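PDB 2WB7: PT26-6P from Thermococcus sp., which is of unknown function but is encoded by a family of mobile genetic elements found in Euryarchaea. Local coordinates for residues Ala3-Asp8 with Asp395-Ile400; Ile452-Ala457 with Lys482-Ala487; Asn460-Ala465 with Asn476-Ala481. All blocks are in the same frame, centred on the assembly; numbering follows the deposited sequence.

Contact 1 (Ala3-Asp8 with Asp395-Ile400); sequences ATINDD and DVKNLI
Ile-5 and Val-396 bring the two backbones to within 6.5 Å, CA to CA, where residues 3-6, helical in their torsions but without regular helix bonds, run past helix 393-404. The contact is almost wholly made by carbon atoms, with no polar bond between the segments. Thr-4 and Ile-400 reach toward each other tip to tip, CG2 of the threonine lying 3.9 Å from CD1 of the isoleucine. A methyl on a short, beta-branched side chain fits this buried spot, and the hydroxyl OG1 passes Val-396 CG1 at 3.9 Å. Ile-5 does the most work. Its CG1 slides past Val-396 CG1 at 4.0 Å, and the extended chain (chi2 -177°) carries CD1 onward to Lys-397, 3.7 Å from CB. Lysine suits this edge because its first methylenes cover the isoleucine, while the rest of the chain leads away to an exposed amine, which makes a long, weak ion pair with Asp-401. The patch joins the amino-terminal segment to helix 393-404, the first helix of the helical domain. Helix 471-499 completes the site: Thr-4 and Ile-400 both touch its Leu-475, Thr-4 O bonds to its Lys-482, and Leu-399 turns to helix 408-438.

Contact 2 (Ile452-Ala457 with Lys482-Ala487); sequences IDEYKA and KKHEMA
The imidazole of His-484 carries the methyl of Ala-457 over one face and the carboxylate of Glu-454 at its edge. The methyl stands almost on the ring normal, with CB 3.5 Å from the ring centroid, a CH-pi contact; the small alanine suits a place where the axes come within 7.7 Å. At the edge, His-484 ND1 donates to Glu-454 OE1 over 2.6 Å, with an N-H...O angle of 160°, meeting the syn side of the oxygen but tilted out of the carboxylate plane. A bend in the glutamate chain (chi2 -55°) brings OE1 back to the ring and lays CG 3.7 Å from Ala-487 CB. Glu-454 OE2 is held by Ser-517 and His-484 NE2 by Glu-524, so carboxylates at both nitrogens would probably favour a protonated ring. A leucine in place of His-484 would probably leave Glu-454 OE1 and Glu-524 without their imidazole partner, though Ser-517 would still hold the other oxygen of Glu-454. Farther round, Tyr-455 CE2 packs 3.9 Å from Glu-485 CG, while its hydroxyl bonds to Asp-489 and Glu-485 pairs with Val-390 N and Lys-425. Helices 442-465 and 471-499 run antiparallel here (163°), flanked by helix 503-523 beside His-484 and helix 408-438 beside Tyr-455.

Contact 3 (Asn460-Ala465 with Asn476-Ala481); sequences NDLQKA and NYLNAA
Tyr-477 reaches across to helix 442-465 and meets something at almost every atom. Its CB lies 3.9 Å from Ala-465 CB, where an alanine lets the helices draw near. Beyond it the ring lies against two residues: at one edge CD1 lies 3.5 Å from Asp-461 OD1, whereas Lys-464 covers a face. Lys-464 CB sits 3.7 Å from the ring centroid, only 12° off the normal, a CH-pi contact. The lysine chain then follows the ring outward, so that its CD reaches CZ at 3.5 Å and passes beside OH. Lysine suits the position because its methylenes shield the aromatic face while its amine leads away from the contact.

Asp-461 is packed against the next turn of the partner helix. Its CB touches Ala-481 CB at 3.6 Å; with CG anti to the carbonyl carbon (chi1 -72°), the carboxylate is carried across to the partner helix, where OD2 lies beside the methyl of Ala-480. Glu-524 lies close to the same OD2, and this like charge would probably raise the affinity of one of the two for a proton. On the inner side, Leu-462 and Leu-478 cross at about a right angle, their CD2 atoms 3.9 Å apart. These segments form the closed end of an antiparallel helical hairpin (166°): the side chain of Leu-462 also packs against helix 408-438, while Tyr-477 also touches Gln-468 in the connecting loop and Pro-525 at the carboxyl end.

Contacts 2 and 3 belong to one antiparallel pair, helices 442-465 and 471-499, with contact 3 nearer the turn and their centres about 10 Å apart. They meet where His-484 CD2 lies 3.2 Å from Asp-461 OD2, and Glu-524 approaches both residues. Contact 1 adds the amino-terminal segment and helix 393-404 from another side of helix 471-499, its centre about 16 Å from contact 2 and about 12 Å from contact 3. Asp-7 ties it to contact 2 through a salt bridge from OD2 to Lys-482 NZ at 2.6 Å, and another to Lys-483. Leu-399 CD2 meets Leu-478 CD2 at 3.9 Å, joining contacts 1 and 3. Helix 471-499 supplies one side of contacts 2 and 3 and borders contact 1.

Contact 1 (Ala3-Asp8 with Asp395-Ile400)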
loop_
_atom_site.group_PDB
_atom_site.type_symbol
_atom_site.label_atom_id
_atom_site.label_comp_id
_atom_site.label_asym_id
_atom_site.label_seq_id
_atom_site.Cartn_x
_atom_site.Cartn_y
_atom_site.Cartn_z
ATOM N N ALA A 3 -9.429 -15.318 29.391
ATOM C CA ALA A 3 -9.301 -13.928 29.003
ATOM C C ALA A 3 -8.438 -13.203 30.016
ATOM O O ALA A 3 -7.669 -12.311 29.691
ATOM C CB ALA A 3 -10.673 -13.279 28.951
ATOM N N THR A 4 -8.570 -13.603 31.262
ATOM C CA THR A 4 -8.084 -12.788 32.336
ATOM C C THR A 4 -6.576 -12.921 32.561
ATOM O O THR A 4 -5.878 -11.924 32.754
ATOM C CB THR A 4 -8.910 -13.065 33.592
ATOM O OG1 THR A 4 -8.471 -12.216 34.652
ATOM C CG2 THR A 4 -8.807 -14.549 33.995
ATOM N N ILE A 5 -6.052 -14.137 32.501
ATOM C CA ILE A 5 -4.607 -14.327 32.647
ATOM C C ILE A 5 -3.838 -14.260 31.325
ATOM O O ILE A 5 -2.766 -13.665 31.262
ATOM C CB ILE A 5 -4.299 -15.657 33.348
ATOM C CG1 ILE A 5 -4.912 -15.640 34.743
ATOM C CG2 ILE A 5 -2.789 -15.920 33.402
ATOM C CD1 ILE A 5 -4.606 -16.869 35.528
ATOM N N ASN A 6 -4.404 -14.867 30.282
ATOM C CA ASN A 6 -3.768 -14.980 28.968
ATOM C C ASN A 6 -4.165 -13.912 27.967
ATOM O O ASN A 6 -3.477 -13.696 26.974
ATOM C CB ASN A 6 -4.095 -16.334 28.357
ATOM C CG ASN A 6 -3.134 -17.402 28.798
ATOM O OD1 ASN A 6 -2.850 -17.553 29.995
ATOM N ND2 ASN A 6 -2.607 -18.151 27.831
ATOM N N ASP A 7 -5.301 -13.275 28.207
ATOM C CA ASP A 7 -5.820 -12.291 27.280
ATOM C C ASP A 7 -6.131 -12.917 25.920
ATOM O O ASP A 7 -5.894 -12.319 24.884
ATOM C CB ASP A 7 -4.829 -11.146 27.158
ATOM C CG ASP A 7 -4.347 -10.665 28.511
ATOM O OD1 ASP A 7 -5.140 -10.038 29.247
ATOM O OD2 ASP A 7 -3.176 -10.925 28.849
ATOM N N ASP A 8 -6.689 -14.123 25.940
ATOM C CA ASP A 8 -7.187 -14.770 24.733
ATOM C C ASP A 8 -8.423 -14.073 24.177
ATOM O O ASP A 8 -8.957 -14.472 23.153
ATOM C CB ASP A 8 -7.516 -16.231 25.014
ATOM C CG ASP A 8 -6.270 -17.083 25.189
ATOM O OD1 ASP A 8 -5.393 -17.012 24.295
ATOM O OD2 ASP A 8 -6.165 -17.826 26.206
ATOM N N ASP A 395 0.549 -12.366 39.245
ATOM C CA ASP A 395 -0.175 -11.699 40.326
ATOM C C ASP A 395 -1.671 -11.810 40.114
ATOM O O ASP A 395 -2.435 -11.983 41.072
ATOM C CB ASP A 395 0.215 -10.229 40.407
ATOM C CG ASP A 395 1.715 -10.027 40.601
ATOM O OD1 ASP A 395 2.498 -10.971 40.374
ATOM O OD2 ASP A 395 2.125 -8.913 40.977
ATOM N N VAL A 396 -2.097 -11.725 38.861
ATOM C CA VAL A 396 -3.501 -11.948 38.565
ATOM C C VAL A 396 -3.910 -13.374 38.900
ATOM O O VAL A 396 -5.017 -13.620 39.385
ATOM C CB VAL A 396 -3.842 -11.655 37.103
ATOM C CG1 VAL A 396 -5.237 -12.170 36.784
ATOM C CG2 VAL A 396 -3.758 -10.160 36.838
ATOM N N LYS A 397 -3.005 -14.312 38.641
ATOM C CA LYS A 397 -3.266 -15.701 38.948
ATOM C C LYS A 397 -3.320 -15.915 40.455
ATOM O O LYS A 397 -4.233 -16.595 40.933
ATOM C CB LYS A 397 -2.232 -16.621 38.314
ATOM C CG LYS A 397 -2.627 -18.092 38.430
ATOM C CD LYS A 397 -1.424 -19.020 38.386
ATOM C CE LYS A 397 -1.653 -20.247 39.275
ATOM N NZ LYS A 397 -0.360 -20.738 39.859
ATOM N N ASN A 398 -2.364 -15.346 41.204
ATOM C CA ASN A 398 -2.411 -15.420 42.666
ATOM C C ASN A 398 -3.748 -14.913 43.182
ATOM O O ASN A 398 -4.394 -15.546 44.021
ATOM C CB ASN A 398 -1.315 -14.585 43.332
ATOM C CG ASN A 398 0.076 -14.890 42.812
ATOM O OD1 ASN A 398 0.456 -16.044 42.575
ATOM N ND2 ASN A 398 0.864 -13.834 42.658
ATOM N N LEU A 399 -4.143 -13.744 42.684
ATOM C CA LEU A 399 -5.347 -13.075 43.132
ATOM C C LEU A 399 -6.547 -14.002 42.963
ATOM O O LEU A 399 -7.327 -14.198 43.891
ATOM C CB LEU A 399 -5.532 -11.787 42.337
ATOM C CG LEU A 399 -6.165 -10.551 42.983
ATOM C CD1 LEU A 399 -5.748 -10.380 44.424
ATOM C CD2 LEU A 399 -5.796 -9.316 42.168
ATOM N N ILE A 400 -6.677 -14.605 41.787
ATOM C CA ILE A 400 -7.775 -15.529 41.549
ATOM C C ILE A 400 -7.728 -16.696 42.520
ATOM O O ILE A 400 -8.760 -17.174 42.976
ATOM C CB ILE A 400 -7.771 -16.079 40.112
ATOM C CG1 ILE A 400 -7.997 -14.942 39.107
ATOM C CG2 ILE A 400 -8.839 -17.178 39.959
ATOM C CD1 ILE A 400 -7.815 -15.337 37.640
#

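Contact 2 (Ile452-Ala457 with Lys482-Ala487)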
loop_
_atom_site.group_PDB
_atom_site.type_symbol
_atom_site.label_atom_id
_atom_site.label_comp_id
_atom_site.label_asym_id
_atom_site.label_seq_id
_atom_site.Cartn_x
_atom_site.Cartn_y
_atom_site.Cartn_z
ATOM N N ILE A 452 -4.614 9.113 31.850
ATOM C CA ILE A 452 -5.071 9.364 33.215
ATOM C C ILE A 452 -6.454 8.774 33.437
ATOM O O ILE A 452 -6.701 8.147 34.461
ATOM C CB ILE A 452 -5.045 10.860 33.568
ATOM C CG1 ILE A 452 -3.611 11.392 33.491
ATOM C CG2 ILE A 452 -5.624 11.086 34.952
ATOM C CD1 ILE A 452 -3.489 12.868 33.782
ATOM N N ASP A 453 -7.356 8.933 32.475
ATOM C CA ASP A 453 -8.684 8.336 32.598
ATOM C C ASP A 453 -8.682 6.795 32.557
ATOM O O ASP A 453 -9.550 6.143 33.167
ATOM C CB ASP A 453 -9.634 8.875 31.519
ATOM C CG ASP A 453 -9.740 10.399 31.522
ATOM O OD1 ASP A 453 -9.559 11.043 32.583
ATOM O OD2 ASP A 453 -10.028 10.959 30.445
ATOM N N GLU A 454 -7.733 6.205 31.839
ATOM C CA GLU A 454 -7.699 4.749 31.762
ATOM C C GLU A 454 -7.241 4.139 33.082
ATOM O O GLU A 454 -7.894 3.220 33.617
ATOM C CB GLU A 454 -6.835 4.271 30.602
ATOM C CG GLU A 454 -7.484 4.501 29.256
ATOM C CD GLU A 454 -8.879 3.871 29.153
ATOM O OE1 GLU A 454 -9.060 2.656 29.406
ATOM O OE2 GLU A 454 -9.823 4.604 28.796
ATOM N N TYR A 455 -6.131 4.666 33.604
ATOM C CA TYR A 455 -5.577 4.205 34.863
ATOM C C TYR A 455 -6.616 4.365 35.952
ATOM O O TYR A 455 -6.818 3.455 36.744
ATOM C CB TYR A 455 -4.311 4.974 35.216
ATOM C CG TYR A 455 -3.131 4.661 34.311
ATOM C CD1 TYR A 455 -2.250 5.660 33.903
ATOM C CD2 TYR A 455 -2.896 3.369 33.866
ATOM C CE1 TYR A 455 -1.163 5.381 33.093
ATOM C CE2 TYR A 455 -1.807 3.077 33.048
ATOM C CZ TYR A 455 -0.946 4.086 32.664
ATOM O OH TYR A 455 0.129 3.784 31.851
ATOM N N LYS A 456 -7.278 5.524 35.979
ATOM C CA LYS A 456 -8.385 5.789 36.917
ATOM C C LYS A 456 -9.465 4.719 36.825
ATOM O O LYS A 456 -10.002 4.279 37.847
ATOM C CB LYS A 456 -9.035 7.155 36.655
ATOM C CG LYS A 456 -8.351 8.401 37.262
ATOM C CD LYS A 456 -9.457 9.417 37.590
ATOM C CE LYS A 456 -9.136 10.848 37.177
ATOM N NZ LYS A 456 -8.954 11.762 38.364
ATOM N N ALA A 457 -9.804 4.303 35.612
ATOM C CA ALA A 457 -10.825 3.262 35.468
ATOM C C ALA A 457 -10.337 1.941 36.053
ATOM O O ALA A 457 -11.118 1.166 36.625
ATOM C CB ALA A 457 -11.197 3.072 34.013
ATOM N N LYS A 482 -7.351 -4.938 33.816
ATOM C CA LYS A 482 -6.143 -5.248 33.064
ATOM C C LYS A 482 -6.052 -4.496 31.723
ATOM O O LYS A 482 -5.017 -3.877 31.397
ATOM C CB LYS A 482 -6.086 -6.741 32.807
ATOM C CG LYS A 482 -4.695 -7.259 32.585
ATOM C CD LYS A 482 -4.750 -8.725 32.274
ATOM C CE LYS A 482 -3.381 -9.298 32.016
ATOM N NZ LYS A 482 -3.582 -10.641 31.383
ATOM N N LYS A 483 -7.139 -4.555 30.951
ATOM C CA LYS A 483 -7.199 -3.886 29.657
ATOM C C LYS A 483 -7.171 -2.376 29.799
ATOM O O LYS A 483 -6.609 -1.685 28.945
ATOM C CB LYS A 483 -8.451 -4.280 28.892
ATOM C CG LYS A 483 -8.819 -5.726 29.006
ATOM C CD LYS A 483 -7.780 -6.666 28.467
ATOM C CE LYS A 483 -8.479 -7.930 27.955
ATOM N NZ LYS A 483 -7.858 -9.185 28.454
ATOM N N HIS A 484 -7.803 -1.855 30.851
ATOM C CA HIS A 484 -7.704 -0.424 31.132
ATOM C C HIS A 484 -6.247 -0.038 31.356
ATOM O O HIS A 484 -5.804 0.986 30.848
ATOM C CB HIS A 484 -8.568 0.021 32.330
ATOM C CG HIS A 484 -10.015 0.240 31.997
ATOM N ND1 HIS A 484 -10.429 0.980 30.907
ATOM C CD2 HIS A 484 -11.146 -0.175 32.617
ATOM C CE1 HIS A 484 -11.750 1.001 30.865
ATOM N NE2 HIS A 484 -12.209 0.297 31.885
ATOM N N GLU A 485 -5.491 -0.843 32.101
ATOM C CA GLU A 485 -4.080 -0.512 32.295
ATOM C C GLU A 485 -3.309 -0.545 30.974
ATOM O O GLU A 485 -2.405 0.267 30.751
ATOM C CB GLU A 485 -3.381 -1.412 33.315
ATOM C CG GLU A 485 -2.059 -0.795 33.742
ATOM C CD GLU A 485 -0.992 -1.797 34.220
ATOM O OE1 GLU A 485 -1.319 -2.985 34.415
ATOM O OE2 GLU A 485 0.182 -1.362 34.403
HETATM N N MSE A 486 -3.671 -1.493 30.111
HETATM C CA MSE A 486 -3.052 -1.630 28.797
HETATM C C MSE A 486 -3.345 -0.413 27.922
HETATM O O MSE A 486 -2.454 0.111 27.234
HETATM C CB MSE A 486 -3.564 -2.895 28.130
HETATM C CG MSE A 486 -3.014 -4.187 28.735
HETATM SE SE MSE A 486 -4.104 -5.717 28.172
HETATM C CE MSE A 486 -2.946 -7.225 28.582
ATOM N N ALA A 487 -4.603 0.036 27.967
ATOM C CA ALA A 487 -5.053 1.238 27.279
ATOM C C ALA A 487 -4.275 2.470 27.750
ATOM O O ALA A 487 -3.726 3.219 26.951
ATOM C CB ALA A 487 -6.516 1.415 27.511
#

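Contact 3 (Asn460-Ala465 with Asn476-Ala481)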
loop_
_atom_site.group_PDB
_atom_site.type_symbol
_atom_site.label_atom_id
_atom_site.label_comp_id
_atom_site.label_asym_id
_atom_site.label_seq_id
_atom_site.Cartn_x
_atom_site.Cartn_y
_atom_site.Cartn_z
ATOM N N ASN A 460 -10.529 1.827 39.687
ATOM C CA ASN A 460 -11.890 1.648 40.117
ATOM C C ASN A 460 -12.308 0.205 40.010
ATOM O O ASN A 460 -12.996 -0.325 40.889
ATOM C CB ASN A 460 -12.827 2.506 39.278
ATOM C CG ASN A 460 -14.223 2.522 39.825
ATOM O OD1 ASN A 460 -14.463 3.027 40.918
ATOM N ND2 ASN A 460 -15.158 1.947 39.080
ATOM N N ASP A 461 -11.912 -0.440 38.917
ATOM C CA ASP A 461 -12.234 -1.854 38.733
ATOM C C ASP A 461 -11.590 -2.713 39.824
ATOM O O ASP A 461 -12.231 -3.620 40.352
ATOM C CB ASP A 461 -11.852 -2.321 37.333
ATOM C CG ASP A 461 -12.770 -1.758 36.271
ATOM O OD1 ASP A 461 -13.887 -1.331 36.604
ATOM O OD2 ASP A 461 -12.396 -1.734 35.092
ATOM N N LEU A 462 -10.348 -2.407 40.192
ATOM C CA LEU A 462 -9.717 -3.100 41.317
ATOM C C LEU A 462 -10.522 -2.951 42.617
ATOM O O LEU A 462 -10.679 -3.925 43.371
ATOM C CB LEU A 462 -8.253 -2.670 41.511
ATOM C CG LEU A 462 -7.299 -3.228 40.436
ATOM C CD1 LEU A 462 -5.891 -2.679 40.577
ATOM C CD2 LEU A 462 -7.253 -4.765 40.383
ATOM N N GLN A 463 -11.044 -1.746 42.864
ATOM C CA GLN A 463 -11.859 -1.479 44.055
ATOM C C GLN A 463 -13.083 -2.389 44.051
ATOM O O GLN A 463 -13.418 -3.005 45.060
ATOM C CB GLN A 463 -12.336 -0.033 44.091
ATOM C CG GLN A 463 -11.243 1.038 44.189
ATOM C CD GLN A 463 -10.809 1.329 45.608
ATOM O OE1 GLN A 463 -11.143 0.592 46.532
ATOM N NE2 GLN A 463 -10.066 2.421 45.794
ATOM N N LYS A 464 -13.770 -2.458 42.920
ATOM C CA LYS A 464 -14.972 -3.274 42.848
ATOM C C LYS A 464 -14.626 -4.762 42.854
ATOM O O LYS A 464 -15.342 -5.592 43.437
ATOM C CB LYS A 464 -15.808 -2.904 41.617
ATOM C CG LYS A 464 -16.148 -1.426 41.528
ATOM C CD LYS A 464 -17.315 -1.173 40.582
ATOM C CE LYS A 464 -17.452 0.301 40.239
ATOM N NZ LYS A 464 -17.690 1.070 41.492
ATOM N N ALA A 465 -13.526 -5.103 42.195
ATOM C CA ALA A 465 -13.087 -6.494 42.139
ATOM C C ALA A 465 -13.035 -7.070 43.537
ATOM O O ALA A 465 -13.570 -8.143 43.792
ATOM C CB ALA A 465 -11.737 -6.604 41.474
ATOM N N ASN A 476 -14.350 -10.657 35.685
ATOM C CA ASN A 476 -14.657 -9.565 34.771
ATOM C C ASN A 476 -14.033 -8.244 35.166
ATOM O O ASN A 476 -13.501 -7.531 34.321
ATOM C CB ASN A 476 -16.149 -9.405 34.593
ATOM C CG ASN A 476 -16.736 -10.469 33.708
ATOM O OD1 ASN A 476 -16.013 -11.210 33.050
ATOM N ND2 ASN A 476 -18.056 -10.570 33.701
ATOM N N TYR A 477 -14.084 -7.920 36.448
ATOM C CA TYR A 477 -13.503 -6.674 36.902
ATOM C C TYR A 477 -11.972 -6.682 36.840
ATOM O O TYR A 477 -11.351 -5.653 36.528
ATOM C CB TYR A 477 -13.965 -6.347 38.319
ATOM C CG TYR A 477 -15.242 -5.534 38.388
ATOM C CD1 TYR A 477 -15.279 -4.228 37.906
ATOM C CD2 TYR A 477 -16.402 -6.058 38.960
ATOM C CE1 TYR A 477 -16.431 -3.468 37.976
ATOM C CE2 TYR A 477 -17.556 -5.304 39.042
ATOM C CZ TYR A 477 -17.563 -4.006 38.553
ATOM O OH TYR A 477 -18.707 -3.244 38.618
ATOM N N LEU A 478 -11.360 -7.824 37.147
ATOM C CA LEU A 478 -9.912 -7.937 37.005
ATOM C C LEU A 478 -9.540 -7.752 35.539
ATOM O O LEU A 478 -8.603 -7.032 35.199
ATOM C CB LEU A 478 -9.414 -9.286 37.501
ATOM C CG LEU A 478 -9.400 -9.471 39.014
ATOM C CD1 LEU A 478 -8.877 -10.864 39.330
ATOM C CD2 LEU A 478 -8.572 -8.369 39.673
ATOM N N ASN A 479 -10.303 -8.383 34.659
ATOM C CA ASN A 479 -10.039 -8.261 33.249
ATOM C C ASN A 479 -10.253 -6.841 32.702
ATOM O O ASN A 479 -9.425 -6.342 31.929
ATOM C CB ASN A 479 -10.833 -9.286 32.463
ATOM C CG ASN A 479 -10.290 -9.467 31.083
ATOM O OD1 ASN A 479 -10.979 -9.221 30.090
ATOM N ND2 ASN A 479 -9.021 -9.844 30.996
ATOM N N ALA A 480 -11.347 -6.192 33.099
ATOM C CA ALA A 480 -11.553 -4.793 32.740
ATOM C C ALA A 480 -10.369 -3.998 33.236
ATOM O O ALA A 480 -9.797 -3.196 32.509
ATOM C CB ALA A 480 -12.859 -4.240 33.327
ATOM N N ALA A 481 -9.992 -4.224 34.480
ATOM C CA ALA A 481 -8.882 -3.495 35.055
ATOM C C ALA A 481 -7.568 -3.715 34.278
ATOM O O ALA A 481 -6.776 -2.791 34.085
ATOM C CB ALA A 481 -8.722 -3.863 36.526
#